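Local coordinates for protein Medium/long-chain acyl-CoA thioesterase YigI (Shewanella oneidensis, PDB 3E8P) that probably hydrolyses medium- and long-chain fatty acyl-CoA thioesters to the free fatty acid and coenzyme A, as a member of the hotdog-fold thioesterase superfamily, at residues Leu37-Lys42 / Val49-Asn54; Ile125-Gly130 / Glu145-Gln150; Val139-Met144 / Phe156-Tyr161. All blocks are in the same frame, centred on the assembly; numbering follows the deposited sequence.

Interaction 1 of 3, residues Leu37-Lys42 / Val49-Asn54; sequences LGLDIK and VEVAIN
Leu-39 and Val-51 make the close-packed side of this contact: CD2 of Leu-39 lies 3.8 Å from CG1 of Val-51, the two side chains running at a slant to one another. That branch of Val-51 is anti to the backbone N (chi1 174°), which turns it to the edge strand. Farther along, Ile-53 reaches with CD1 to 4.1 Å from CB of Leu-37. Helix 70-90 covers this layer, with Val-80 against Val-51 and Val-72 against Ile-53. Asp-40 and Ala-52 form a hydrogen-bonded antiparallel pair, N of Asp-40 giving to O of Ala-52 at 2.7 Å and N of Ala-52 returning to O of Asp-40 at 2.9 Å.

Both ends are looser. At one, Lys-42, extended beyond CG, runs alongside Glu-50, but its NZ is 3.3 Å from OE1 of Glu-50, a salt bridge with only a weak hydrogen bond; Arg-43 is the stronger partner of that carboxylate. At the other, beside Gly-38 and just past helix 32-37, two waters bridge the segments, one joining O of Leu-37 to O of Asn-54, the other O of Gly-38 to N of Asn-54. This is a beta hairpin at the margin of the hotdog sheet, packed on the long central helix.

Interaction 2 of 3, residues Ile125-Gly130 / Glu145-Gln150; sequences IFTGTG and ELHNEQ
Thr-127 and His-147 pair backbone to backbone as neighbours in two antiparallel strands, whose short axes come within 4.6 Å at 154°. N of Thr-127 gives to O of His-147 at 2.8 Å, and N of His-147 gives back to O of Thr-127 at 2.9 Å. Thr-129 and Glu-145 form the next hydrogen-bonded pair, and between the two Gly-128 faces Leu-146 in a non-hydrogen-bonded pair. Here CA of Gly-128 comes to 3.1 Å from O of Glu-145, a CA-H...O contact.

The side chains of Thr-127, Thr-129, Glu-145 and His-147 share one face and make a polar row. The Glu-145 chain, bent at chi2 (-73°), turns its carboxylate between two partners: OE1 accepts from OG1 of Thr-129 at 2.8 Å, nearly in line with its C-O bond, while OE2 accepts a hydrogen bond from ND1 of His-147 on its syn side, at a distance (2.5 Å) short enough to be taken with caution. The acceptor lies in the imidazole plane, which would help to hold the ring's rotation. O of Thr-127 sits 3.4 Å above one face of that ring, displaced toward the rim, and CB of Thr-127 packs 3.5 Å from NE2 of His-147.

On the reverse face Leu-146 meets helix 70-90, and CE1 of Phe-126 comes near CB of Asn-148, the two side chains slanting past one another. At the Ile-125 end, OE1 of Glu-149 accepts hydrogen bonds from the backbone N of Ile-125, from above the carboxylate plane, and of Gln-124, its stronger partner. Asn-148 OD1 closes an Asx turn with N of Gln-150. These strands form a beta hairpin within the antiparallel sheet of the hotdog fold.

Interaction 3 of 3, residues Val139-Met144 / Phe156-Tyr161; sequences VSVCRM and FGTGTY
Met-144, a selenomethionine, curls over the neighbouring strand to meet Tyr-161. With the chain bent at chi2 (76°) and chi3 (94°), its CE comes 3.4 Å from OH of Tyr-161, near the plane of the ring and at its edge, and 3.5 Å from N of Gly-159. The absence of side chains at Gly-157 and Gly-159 leaves this path over the backbone clear. Cys-142 lies at the same ring, its SG 5.3 Å from the Tyr-161 centroid in an oblique sulfur-aromatic contact.

Beneath these groups three hydrogen-bonded antiparallel pairs hold the strands: Ser-140 with Tyr-161, Cys-142 with Gly-159, and Met-144 with Gly-157. The bond from N of Tyr-161 to O of Ser-140 is 2.6 Å long and almost straight (N-H...O 179°), whereas at the Met-144 end both donors stand well above the carbonyl planes. The strands form a hairpin of the hotdog sheet, and the Tyr-161 face lies against its long helix 70-90, where Asp-78 binds the tyrosine hydroxyl and Ala-85 packs against the Tyr-161 side chain.

The reverse face carries Val-139, Val-141, Arg-143, Thr-158 and Thr-160, with CG1 of Val-139 3.7 Å from CG2 of Thr-160. This face takes part in the assembly: Arg-143 makes a cation-pi contact with Phe-156 of the third subunit, and OG1 of Thr-160 is hydrogen-bonded to Asp-112 of the fourth subunit.

How the interactions relate
All three contacts are hairpins of one antiparallel sheet. Interactions 1 and 2 adjoin through strands 49-54 and 125-134, where Val-51 O meets Gly-128 N at 2.6 Å in a probable hydrogen bond; interactions 2 and 3 share strand 139-148, and CG of Glu-145 packs on CE1 of Phe-156. Interaction 1, at an outer strand, and interaction 3 lie on opposite sides of the chain's centre, about 18 Å apart between centres. Helix 70-90 covers one face of each. The other face changes with place: a lysine-glutamate pair in interaction 1, with water bridging the backbones at its end, a threonine-carboxylate-histidine network in interaction 2, and a subunit interface in interaction 3, the most buried contact.

Interaction 1 of 3, residues Leu37-Lys42 / Val49-Asn54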
ATOM      1  N   LEU A  37       0.142  -8.933 -24.550  1.00 32.31           N
ATOM      2  CA  LEU A  37      -1.047  -9.265 -23.777  1.00 33.00           C
ATOM      3  C   LEU A  37      -2.345  -9.008 -24.537  1.00 32.42           C
ATOM      4  O   LEU A  37      -3.328  -9.718 -24.341  1.00 29.45           O
ATOM      5  CB  LEU A  37      -1.070  -8.479 -22.454  1.00 31.12           C
ATOM      6  CG  LEU A  37      -0.368  -9.107 -21.243  1.00 30.56           C
ATOM      7  CD1 LEU A  37       1.073  -9.426 -21.591  1.00 31.05           C
ATOM      8  CD2 LEU A  37      -0.425  -8.151 -20.050  1.00 31.05           C
ATOM      9  N   GLY A  38      -2.333  -7.993 -25.396  1.00 32.69           N
ATOM     10  CA  GLY A  38      -3.516  -7.639 -26.162  1.00 34.86           C
ATOM     11  C   GLY A  38      -4.271  -6.509 -25.471  1.00 36.62           C
ATOM     12  O   GLY A  38      -5.482  -6.361 -25.622  1.00 36.20           O
ATOM     13  N   LEU A  39      -3.546  -5.715 -24.694  1.00 36.52           N
ATOM     14  CA  LEU A  39      -4.134  -4.599 -23.963  1.00 38.46           C
ATOM     15  C   LEU A  39      -4.530  -3.480 -24.937  1.00 38.20           C
ATOM     16  O   LEU A  39      -3.719  -3.048 -25.753  1.00 36.30           O
ATOM     17  CB  LEU A  39      -3.122  -4.113 -22.917  1.00 37.59           C
ATOM     18  CG  LEU A  39      -3.486  -3.028 -21.907  1.00 38.36           C
ATOM     19  CD1 LEU A  39      -2.552  -3.112 -20.713  1.00 38.82           C
ATOM     20  CD2 LEU A  39      -3.387  -1.670 -22.565  1.00 40.62           C
ATOM     21  N   ASP A  40      -5.785  -3.031 -24.855  1.00 39.63           N
ATOM     22  CA  ASP A  40      -6.300  -1.980 -25.746  1.00 41.93           C
ATOM     23  C   ASP A  40      -6.797  -0.706 -25.063  1.00 41.93           C
ATOM     24  O   ASP A  40      -7.441  -0.757 -24.014  1.00 41.63           O
ATOM     25  CB  ASP A  40      -7.465  -2.518 -26.578  1.00 44.79           C
ATOM     26  CG  ASP A  40      -7.080  -3.695 -27.438  1.00 49.45           C
ATOM     27  OD1 ASP A  40      -7.985  -4.254 -28.088  1.00 54.13           O
ATOM     28  OD2 ASP A  40      -5.885  -4.060 -27.473  1.00 51.51           O
ATOM     29  N   ILE A  41      -6.501   0.439 -25.669  1.00 42.06           N
ATOM     30  CA  ILE A  41      -6.975   1.713 -25.147  1.00 44.63           C
ATOM     31  C   ILE A  41      -8.268   2.002 -25.921  1.00 46.16           C
ATOM     32  O   ILE A  41      -8.247   2.581 -27.005  1.00 46.07           O
ATOM     33  CB  ILE A  41      -5.946   2.858 -25.367  1.00 44.86           C
ATOM     34  CG1 ILE A  41      -4.729   2.656 -24.462  1.00 45.62           C
ATOM     35  CG2 ILE A  41      -6.573   4.205 -25.027  1.00 45.06           C
ATOM     36  CD1 ILE A  41      -3.850   1.513 -24.866  1.00 49.95           C
ATOM     37  N   LYS A  42      -9.387   1.561 -25.357  1.00 48.42           N
ATOM     38  CA  LYS A  42     -10.694   1.726 -25.978  1.00 51.32           C
ATOM     39  C   LYS A  42     -11.041   3.187 -26.238  1.00 52.02           C
ATOM     40  O   LYS A  42     -11.480   3.536 -27.329  1.00 52.59           O
ATOM     41  CB  LYS A  42     -11.769   1.077 -25.100  1.00 52.94           C
ATOM     42  CG  LYS A  42     -13.082   0.813 -25.812  1.00 56.44           C
ATOM     43  CD  LYS A  42     -14.089   0.118 -24.897  1.00 58.40           C
ATOM     44  CE  LYS A  42     -15.394  -0.178 -25.626  1.00 58.75           C
ATOM     45  NZ  LYS A  42     -16.431  -0.743 -24.717  1.00 59.20           N
ATOM     46  N   VAL A  49      -9.665   7.504 -18.930  1.00 42.02           N
ATOM     47  CA  VAL A  49      -9.299   6.457 -19.864  1.00 38.97           C
ATOM     48  C   VAL A  49     -10.080   5.174 -19.644  1.00 38.69           C
ATOM     49  O   VAL A  49     -10.514   4.875 -18.539  1.00 38.05           O
ATOM     50  CB  VAL A  49      -7.806   6.107 -19.742  1.00 39.61           C
ATOM     51  CG1 VAL A  49      -7.521   5.561 -18.342  1.00 39.59           C
ATOM     52  CG2 VAL A  49      -7.415   5.075 -20.801  1.00 36.65           C
ATOM     53  N   GLU A  50     -10.260   4.419 -20.718  1.00 37.95           N
ATOM     54  CA  GLU A  50     -10.931   3.143 -20.638  1.00 36.51           C
ATOM     55  C   GLU A  50      -9.981   2.175 -21.305  1.00 35.86           C
ATOM     56  O   GLU A  50      -9.603   2.356 -22.470  1.00 33.89           O
ATOM     57  CB  GLU A  50     -12.269   3.174 -21.371  1.00 39.79           C
ATOM     58  CG  GLU A  50     -12.908   1.801 -21.545  1.00 44.72           C
ATOM     59  CD  GLU A  50     -14.412   1.880 -21.770  1.00 48.72           C
ATOM     60  OE1 GLU A  50     -15.023   0.853 -22.145  1.00 49.85           O
ATOM     61  OE2 GLU A  50     -14.981   2.975 -21.557  1.00 50.95           O
ATOM     62  N   VAL A  51      -9.571   1.165 -20.547  1.00 32.31           N
ATOM     63  CA  VAL A  51      -8.664   0.151 -21.044  1.00 30.85           C
ATOM     64  C   VAL A  51      -9.403  -1.174 -21.049  1.00 30.96           C
ATOM     65  O   VAL A  51     -10.138  -1.489 -20.111  1.00 31.81           O
ATOM     66  CB  VAL A  51      -7.404   0.037 -20.150  1.00 29.78           C
ATOM     67  CG1 VAL A  51      -6.539  -1.120 -20.595  1.00 27.82           C
ATOM     68  CG2 VAL A  51      -6.607   1.328 -20.224  1.00 32.29           C
ATOM     69  N   ALA A  52      -9.217  -1.939 -22.118  1.00 29.05           N
ATOM     70  CA  ALA A  52      -9.863  -3.234 -22.245  1.00 29.56           C
ATOM     71  C   ALA A  52      -8.858  -4.265 -22.725  1.00 30.51           C
ATOM     72  O   ALA A  52      -7.880  -3.938 -23.402  1.00 29.75           O
ATOM     73  CB  ALA A  52     -11.027  -3.152 -23.216  1.00 29.82           C
ATOM     74  N   ILE A  53      -9.109  -5.513 -22.356  1.00 30.34           N
ATOM     75  CA  ILE A  53      -8.254  -6.619 -22.728  1.00 31.32           C
ATOM     76  C   ILE A  53      -9.127  -7.870 -22.756  1.00 33.32           C
ATOM     77  O   ILE A  53      -9.786  -8.209 -21.773  1.00 31.91           O
ATOM     78  CB  ILE A  53      -7.100  -6.790 -21.699  1.00 33.11           C
ATOM     79  CG1 ILE A  53      -6.243  -8.006 -22.057  1.00 31.81           C
ATOM     80  CG2 ILE A  53      -7.674  -6.929 -20.279  1.00 31.84           C
ATOM     81  CD1 ILE A  53      -4.992  -8.145 -21.194  1.00 33.10           C
ATOM     82  N   ASN A  54      -9.154  -8.549 -23.895  1.00 35.94           N
ATOM     83  CA  ASN A  54      -9.960  -9.753 -24.004  1.00 37.32           C
ATOM     84  C   ASN A  54      -9.224 -10.906 -23.378  1.00 36.35           C
ATOM     85  O   ASN A  54      -7.996 -10.937 -23.366  1.00 36.44           O
ATOM     86  CB  ASN A  54     -10.257 -10.088 -25.464  1.00 40.07           C
ATOM     87  CG  ASN A  54     -10.905  -8.947 -26.192  1.00 41.51           C
ATOM     88  OD1 ASN A  54     -11.928  -8.425 -25.760  1.00 44.14           O
ATOM     89  ND2 ASN A  54     -10.309  -8.544 -27.300  1.00 45.65           N
TER
HETATM   90  O   HOH W   1      -5.872 -10.150 -25.135  1.00 25.14           O
HETATM   91  O   HOH W   2      -7.566  -8.000 -26.220  1.00 45.80           O

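Interaction 2 of 3, residues Ile125-Gly130 / Glu145-Gln150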
ATOM      1  N   ILE A 125     -14.190 -10.424 -21.251  1.00 29.33           N
ATOM      2  CA  ILE A 125     -13.530  -9.159 -21.554  1.00 30.61           C
ATOM      3  C   ILE A 125     -13.382  -8.355 -20.271  1.00 30.34           C
ATOM      4  O   ILE A 125     -14.361  -8.124 -19.563  1.00 30.49           O
ATOM      5  CB  ILE A 125     -14.352  -8.306 -22.557  1.00 32.29           C
ATOM      6  CG1 ILE A 125     -14.506  -9.065 -23.879  1.00 34.04           C
ATOM      7  CG2 ILE A 125     -13.669  -6.947 -22.785  1.00 29.61           C
ATOM      8  CD1 ILE A 125     -15.319  -8.323 -24.920  1.00 37.19           C
ATOM      9  N   PHE A 126     -12.160  -7.930 -19.976  1.00 28.11           N
ATOM     10  CA  PHE A 126     -11.905  -7.145 -18.782  1.00 29.33           C
ATOM     11  C   PHE A 126     -11.708  -5.678 -19.147  1.00 30.13           C
ATOM     12  O   PHE A 126     -10.980  -5.350 -20.090  1.00 30.46           O
ATOM     13  CB  PHE A 126     -10.687  -7.713 -18.055  1.00 26.38           C
ATOM     14  CG  PHE A 126     -10.915  -9.100 -17.510  1.00 26.11           C
ATOM     15  CD1 PHE A 126     -11.640  -9.290 -16.338  1.00 24.44           C
ATOM     16  CD2 PHE A 126     -10.459 -10.215 -18.197  1.00 23.64           C
ATOM     17  CE1 PHE A 126     -11.912 -10.567 -15.861  1.00 25.92           C
ATOM     18  CE2 PHE A 126     -10.726 -11.500 -17.728  1.00 27.51           C
ATOM     19  CZ  PHE A 126     -11.455 -11.676 -16.557  1.00 26.18           C
ATOM     20  N   THR A 127     -12.369  -4.803 -18.388  1.00 29.10           N
ATOM     21  CA  THR A 127     -12.313  -3.368 -18.622  1.00 29.53           C
ATOM     22  C   THR A 127     -11.838  -2.602 -17.390  1.00 28.51           C
ATOM     23  O   THR A 127     -12.252  -2.896 -16.273  1.00 29.65           O
ATOM     24  CB  THR A 127     -13.706  -2.847 -19.030  1.00 31.65           C
ATOM     25  OG1 THR A 127     -14.174  -3.595 -20.161  1.00 35.57           O
ATOM     26  CG2 THR A 127     -13.647  -1.362 -19.388  1.00 31.36           C
ATOM     27  N   GLY A 128     -10.983  -1.607 -17.607  1.00 28.17           N
ATOM     28  CA  GLY A 128     -10.467  -0.819 -16.507  1.00 26.75           C
ATOM     29  C   GLY A 128     -10.633   0.685 -16.664  1.00 26.62           C
ATOM     30  O   GLY A 128     -10.455   1.245 -17.749  1.00 24.95           O
ATOM     31  N   THR A 129     -10.989   1.339 -15.565  1.00 26.26           N
ATOM     32  CA  THR A 129     -11.162   2.787 -15.543  1.00 25.08           C
ATOM     33  C   THR A 129     -10.511   3.305 -14.273  1.00 24.53           C
ATOM     34  O   THR A 129     -10.179   2.530 -13.372  1.00 23.11           O
ATOM     35  CB  THR A 129     -12.659   3.201 -15.517  1.00 26.48           C
ATOM     36  OG1 THR A 129     -13.235   2.821 -14.261  1.00 22.99           O
ATOM     37  CG2 THR A 129     -13.435   2.525 -16.665  1.00 24.40           C
ATOM     38  N   GLY A 130     -10.330   4.616 -14.196  1.00 24.64           N
ATOM     39  CA  GLY A 130      -9.732   5.186 -13.008  1.00 25.29           C
ATOM     40  C   GLY A 130     -10.097   6.645 -12.853  1.00 26.24           C
ATOM     41  O   GLY A 130     -10.892   7.175 -13.628  1.00 25.21           O
ATOM     42  N   GLU A 145      -9.815   0.674 -11.266  1.00 25.01           N
ATOM     43  CA  GLU A 145     -10.797  -0.370 -11.075  1.00 26.80           C
ATOM     44  C   GLU A 145     -10.868  -1.258 -12.308  1.00 26.03           C
ATOM     45  O   GLU A 145     -10.843  -0.775 -13.441  1.00 24.45           O
ATOM     46  CB  GLU A 145     -12.152   0.292 -10.794  1.00 29.55           C
ATOM     47  CG  GLU A 145     -13.366  -0.550 -11.037  1.00 34.25           C
ATOM     48  CD  GLU A 145     -13.674  -0.755 -12.512  1.00 37.49           C
ATOM     49  OE1 GLU A 145     -13.596   0.216 -13.304  1.00 36.38           O
ATOM     50  OE2 GLU A 145     -14.013  -1.898 -12.871  1.00 39.35           O
ATOM     51  N   LEU A 146     -10.943  -2.560 -12.072  1.00 25.23           N
ATOM     52  CA  LEU A 146     -11.044  -3.538 -13.147  1.00 23.92           C
ATOM     53  C   LEU A 146     -12.312  -4.377 -12.935  1.00 22.66           C
ATOM     54  O   LEU A 146     -12.559  -4.879 -11.836  1.00 20.99           O
ATOM     55  CB  LEU A 146      -9.822  -4.460 -13.148  1.00 22.19           C
ATOM     56  CG  LEU A 146      -9.718  -5.397 -14.356  1.00 27.92           C
ATOM     57  CD1 LEU A 146      -9.281  -4.596 -15.581  1.00 26.77           C
ATOM     58  CD2 LEU A 146      -8.715  -6.511 -14.073  1.00 28.01           C
ATOM     59  N   HIS A 147     -13.116  -4.514 -13.984  1.00 22.37           N
ATOM     60  CA  HIS A 147     -14.336  -5.315 -13.920  1.00 24.35           C
ATOM     61  C   HIS A 147     -14.410  -6.169 -15.185  1.00 24.12           C
ATOM     62  O   HIS A 147     -13.636  -5.950 -16.118  1.00 25.14           O
ATOM     63  CB  HIS A 147     -15.582  -4.418 -13.799  1.00 23.00           C
ATOM     64  CG  HIS A 147     -15.807  -3.500 -14.964  1.00 25.96           C
ATOM     65  ND1 HIS A 147     -15.337  -2.202 -14.997  1.00 28.70           N
ATOM     66  CD2 HIS A 147     -16.484  -3.683 -16.125  1.00 24.93           C
ATOM     67  CE1 HIS A 147     -15.716  -1.626 -16.125  1.00 27.01           C
ATOM     68  NE2 HIS A 147     -16.413  -2.504 -16.827  1.00 26.16           N
ATOM     69  N   ASN A 148     -15.308  -7.153 -15.218  1.00 26.24           N
ATOM     70  CA  ASN A 148     -15.453  -7.999 -16.408  1.00 23.79           C
ATOM     71  C   ASN A 148     -16.653  -7.502 -17.220  1.00 24.82           C
ATOM     72  O   ASN A 148     -17.264  -6.492 -16.858  1.00 23.03           O
ATOM     73  CB  ASN A 148     -15.608  -9.476 -16.034  1.00 22.79           C
ATOM     74  CG  ASN A 148     -16.929  -9.779 -15.365  1.00 22.43           C
ATOM     75  OD1 ASN A 148     -17.839  -8.950 -15.343  1.00 20.37           O
ATOM     76  ND2 ASN A 148     -17.047 -10.988 -14.823  1.00 21.57           N
ATOM     77  N   GLU A 149     -17.007  -8.207 -18.295  1.00 24.80           N
ATOM     78  CA  GLU A 149     -18.092  -7.744 -19.173  1.00 25.50           C
ATOM     79  C   GLU A 149     -19.489  -7.677 -18.550  1.00 26.66           C
ATOM     80  O   GLU A 149     -20.392  -7.040 -19.107  1.00 28.94           O
ATOM     81  CB  GLU A 149     -18.130  -8.572 -20.477  1.00 24.60           C
ATOM     82  CG  GLU A 149     -18.766  -9.963 -20.388  1.00 25.87           C
ATOM     83  CD  GLU A 149     -17.905 -10.999 -19.678  1.00 29.64           C
ATOM     84  OE1 GLU A 149     -16.692 -10.759 -19.475  1.00 31.60           O
ATOM     85  OE2 GLU A 149     -18.445 -12.073 -19.329  1.00 30.99           O
ATOM     86  N   GLN A 150     -19.667  -8.324 -17.405  1.00 24.42           N
ATOM     87  CA  GLN A 150     -20.950  -8.309 -16.719  1.00 24.22           C
ATOM     88  C   GLN A 150     -20.974  -7.176 -15.697  1.00 23.93           C
ATOM     89  O   GLN A 150     -21.995  -6.934 -15.059  1.00 23.08           O
ATOM     90  CB  GLN A 150     -21.204  -9.641 -16.007  1.00 24.92           C
ATOM     91  CG  GLN A 150     -21.020 -10.868 -16.907  1.00 26.42           C
ATOM     92  CD  GLN A 150     -21.567 -12.143 -16.291  1.00 27.79           C
ATOM     93  OE1 GLN A 150     -21.440 -12.372 -15.091  1.00 30.39           O
ATOM     94  NE2 GLN A 150     -22.166 -12.989 -17.117  1.00 30.38           N
TER

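Interaction 3 of 3, residues Val139-Met144 / Phe156-Tyr161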
ATOM      1  N   VAL A 139       3.472  15.171  -8.819  1.00 35.80           N
ATOM      2  CA  VAL A 139       3.012  13.872  -8.334  1.00 33.59           C
ATOM      3  C   VAL A 139       1.488  13.819  -8.243  1.00 32.36           C
ATOM      4  O   VAL A 139       0.865  14.738  -7.704  1.00 30.85           O
ATOM      5  CB  VAL A 139       3.579  13.552  -6.929  1.00 33.33           C
ATOM      6  CG1 VAL A 139       3.001  12.247  -6.418  1.00 35.61           C
ATOM      7  CG2 VAL A 139       5.079  13.463  -6.983  1.00 33.09           C
ATOM      8  N   SER A 140       0.902  12.748  -8.781  1.00 29.56           N
ATOM      9  CA  SER A 140      -0.545  12.540  -8.743  1.00 30.01           C
ATOM     10  C   SER A 140      -0.877  11.150  -8.199  1.00 29.15           C
ATOM     11  O   SER A 140      -0.154  10.182  -8.462  1.00 27.84           O
ATOM     12  CB  SER A 140      -1.157  12.669 -10.142  1.00 30.33           C
ATOM     13  OG  SER A 140      -1.061  13.996 -10.617  1.00 34.56           O
ATOM     14  N   VAL A 141      -1.962  11.061  -7.432  1.00 25.97           N
ATOM     15  CA  VAL A 141      -2.412   9.787  -6.891  1.00 25.00           C
ATOM     16  C   VAL A 141      -3.734   9.452  -7.572  1.00 25.08           C
ATOM     17  O   VAL A 141      -4.585  10.322  -7.747  1.00 25.78           O
ATOM     18  CB  VAL A 141      -2.607   9.844  -5.360  1.00 25.08           C
ATOM     19  CG1 VAL A 141      -2.955   8.446  -4.825  1.00 22.28           C
ATOM     20  CG2 VAL A 141      -1.328  10.338  -4.692  1.00 23.33           C
ATOM     21  N   CYS A 142      -3.894   8.193  -7.972  1.00 24.82           N
ATOM     22  CA  CYS A 142      -5.102   7.751  -8.659  1.00 25.56           C
ATOM     23  C   CYS A 142      -5.704   6.464  -8.113  1.00 26.51           C
ATOM     24  O   CYS A 142      -5.026   5.668  -7.462  1.00 23.30           O
ATOM     25  CB  CYS A 142      -4.805   7.519 -10.139  1.00 26.59           C
ATOM     26  SG  CYS A 142      -4.067   8.913 -10.996  1.00 29.96           S
ATOM     27  N   ARG A 143      -6.990   6.274  -8.397  1.00 25.94           N
ATOM     28  CA  ARG A 143      -7.694   5.060  -8.014  1.00 26.71           C
ATOM     29  C   ARG A 143      -8.058   4.344  -9.318  1.00 26.54           C
ATOM     30  O   ARG A 143      -8.502   4.974 -10.277  1.00 25.57           O
ATOM     31  CB  ARG A 143      -8.962   5.385  -7.221  1.00 28.08           C
ATOM     32  CG  ARG A 143      -8.728   5.448  -5.722  1.00 34.80           C
ATOM     33  CD  ARG A 143     -10.019   5.513  -4.930  1.00 37.74           C
ATOM     34  NE  ARG A 143      -9.769   5.273  -3.509  1.00 42.67           N
ATOM     35  CZ  ARG A 143     -10.703   5.304  -2.562  1.00 44.87           C
ATOM     36  NH1 ARG A 143     -11.967   5.565  -2.874  1.00 43.19           N
ATOM     37  NH2 ARG A 143     -10.365   5.067  -1.301  1.00 45.30           N
HETATM   38  N   MSE A 144      -7.852   3.034  -9.368  1.00 25.41           N
HETATM   39  CA  MSE A 144      -8.170   2.284 -10.573  1.00 23.83           C
HETATM   40  C   MSE A 144      -9.152   1.181 -10.242  1.00 25.33           C
HETATM   41  O   MSE A 144      -9.277   0.774  -9.092  1.00 24.48           O
HETATM   42  CB  MSE A 144      -6.911   1.667 -11.185  1.00 23.53           C
HETATM   43  CG  MSE A 144      -5.841   2.666 -11.566  1.00 25.47           C
HETATM   44 SE   MSE A 144      -4.858   3.348 -10.002  1.00 35.78          SE
HETATM   45  CE  MSE A 144      -3.390   2.121 -10.013  1.00 29.07           C
ATOM     46  N   PHE A 156      -9.370  -3.558  -7.348  1.00 20.27           N
ATOM     47  CA  PHE A 156      -9.274  -2.111  -7.249  1.00 21.49           C
ATOM     48  C   PHE A 156      -7.797  -1.803  -7.105  1.00 21.50           C
ATOM     49  O   PHE A 156      -7.025  -2.627  -6.621  1.00 21.27           O
ATOM     50  CB  PHE A 156      -9.974  -1.555  -6.002  1.00 21.23           C
ATOM     51  CG  PHE A 156     -11.470  -1.652  -6.030  1.00 21.34           C
ATOM     52  CD1 PHE A 156     -12.169  -1.710  -7.230  1.00 21.78           C
ATOM     53  CD2 PHE A 156     -12.185  -1.606  -4.840  1.00 21.08           C
ATOM     54  CE1 PHE A 156     -13.568  -1.716  -7.244  1.00 21.84           C
ATOM     55  CE2 PHE A 156     -13.570  -1.610  -4.834  1.00 21.26           C
ATOM     56  CZ  PHE A 156     -14.271  -1.666  -6.051  1.00 22.69           C
ATOM     57  N   GLY A 157      -7.411  -0.603  -7.508  1.00 22.30           N
ATOM     58  CA  GLY A 157      -6.026  -0.202  -7.378  1.00 20.98           C
ATOM     59  C   GLY A 157      -5.910   1.248  -6.931  1.00 20.01           C
ATOM     60  O   GLY A 157      -6.885   2.002  -6.944  1.00 19.95           O
ATOM     61  N   THR A 158      -4.717   1.624  -6.495  1.00 19.20           N
ATOM     62  CA  THR A 158      -4.422   2.997  -6.105  1.00 19.75           C
ATOM     63  C   THR A 158      -2.966   3.186  -6.516  1.00 20.69           C
ATOM     64  O   THR A 158      -2.099   2.408  -6.110  1.00 20.95           O
ATOM     65  CB  THR A 158      -4.568   3.224  -4.579  1.00 20.78           C
ATOM     66  OG1 THR A 158      -5.901   2.906  -4.176  1.00 22.37           O
ATOM     67  CG2 THR A 158      -4.284   4.680  -4.208  1.00 18.94           C
ATOM     68  N   GLY A 159      -2.699   4.194  -7.341  1.00 21.61           N
ATOM     69  CA  GLY A 159      -1.332   4.441  -7.769  1.00 22.76           C
ATOM     70  C   GLY A 159      -0.833   5.862  -7.573  1.00 24.18           C
ATOM     71  O   GLY A 159      -1.593   6.827  -7.669  1.00 26.09           O
ATOM     72  N   THR A 160       0.456   5.986  -7.279  1.00 23.20           N
ATOM     73  CA  THR A 160       1.090   7.278  -7.100  1.00 21.59           C
ATOM     74  C   THR A 160       1.992   7.421  -8.317  1.00 22.91           C
ATOM     75  O   THR A 160       2.871   6.590  -8.555  1.00 21.58           O
ATOM     76  CB  THR A 160       1.911   7.314  -5.810  1.00 22.15           C
ATOM     77  OG1 THR A 160       1.043   7.086  -4.688  1.00 23.83           O
ATOM     78  CG2 THR A 160       2.567   8.654  -5.646  1.00 18.67           C
ATOM     79  N   TYR A 161       1.758   8.466  -9.102  1.00 24.37           N
ATOM     80  CA  TYR A 161       2.520   8.676 -10.321  1.00 24.68           C
ATOM     81  C   TYR A 161       3.313   9.967 -10.376  1.00 26.58           C
ATOM     82  O   TYR A 161       2.934  10.985  -9.790  1.00 26.18           O
ATOM     83  CB  TYR A 161       1.574   8.614 -11.516  1.00 24.72           C
ATOM     84  CG  TYR A 161       0.892   7.277 -11.662  1.00 23.95           C
ATOM     85  CD1 TYR A 161       1.456   6.270 -12.437  1.00 24.30           C
ATOM     86  CD2 TYR A 161      -0.297   7.000 -10.982  1.00 21.58           C
ATOM     87  CE1 TYR A 161       0.854   5.017 -12.532  1.00 25.77           C
ATOM     88  CE2 TYR A 161      -0.900   5.759 -11.066  1.00 21.20           C
ATOM     89  CZ  TYR A 161      -0.321   4.768 -11.840  1.00 24.24           C
ATOM     90  OH  TYR A 161      -0.895   3.518 -11.899  1.00 25.92           O
TER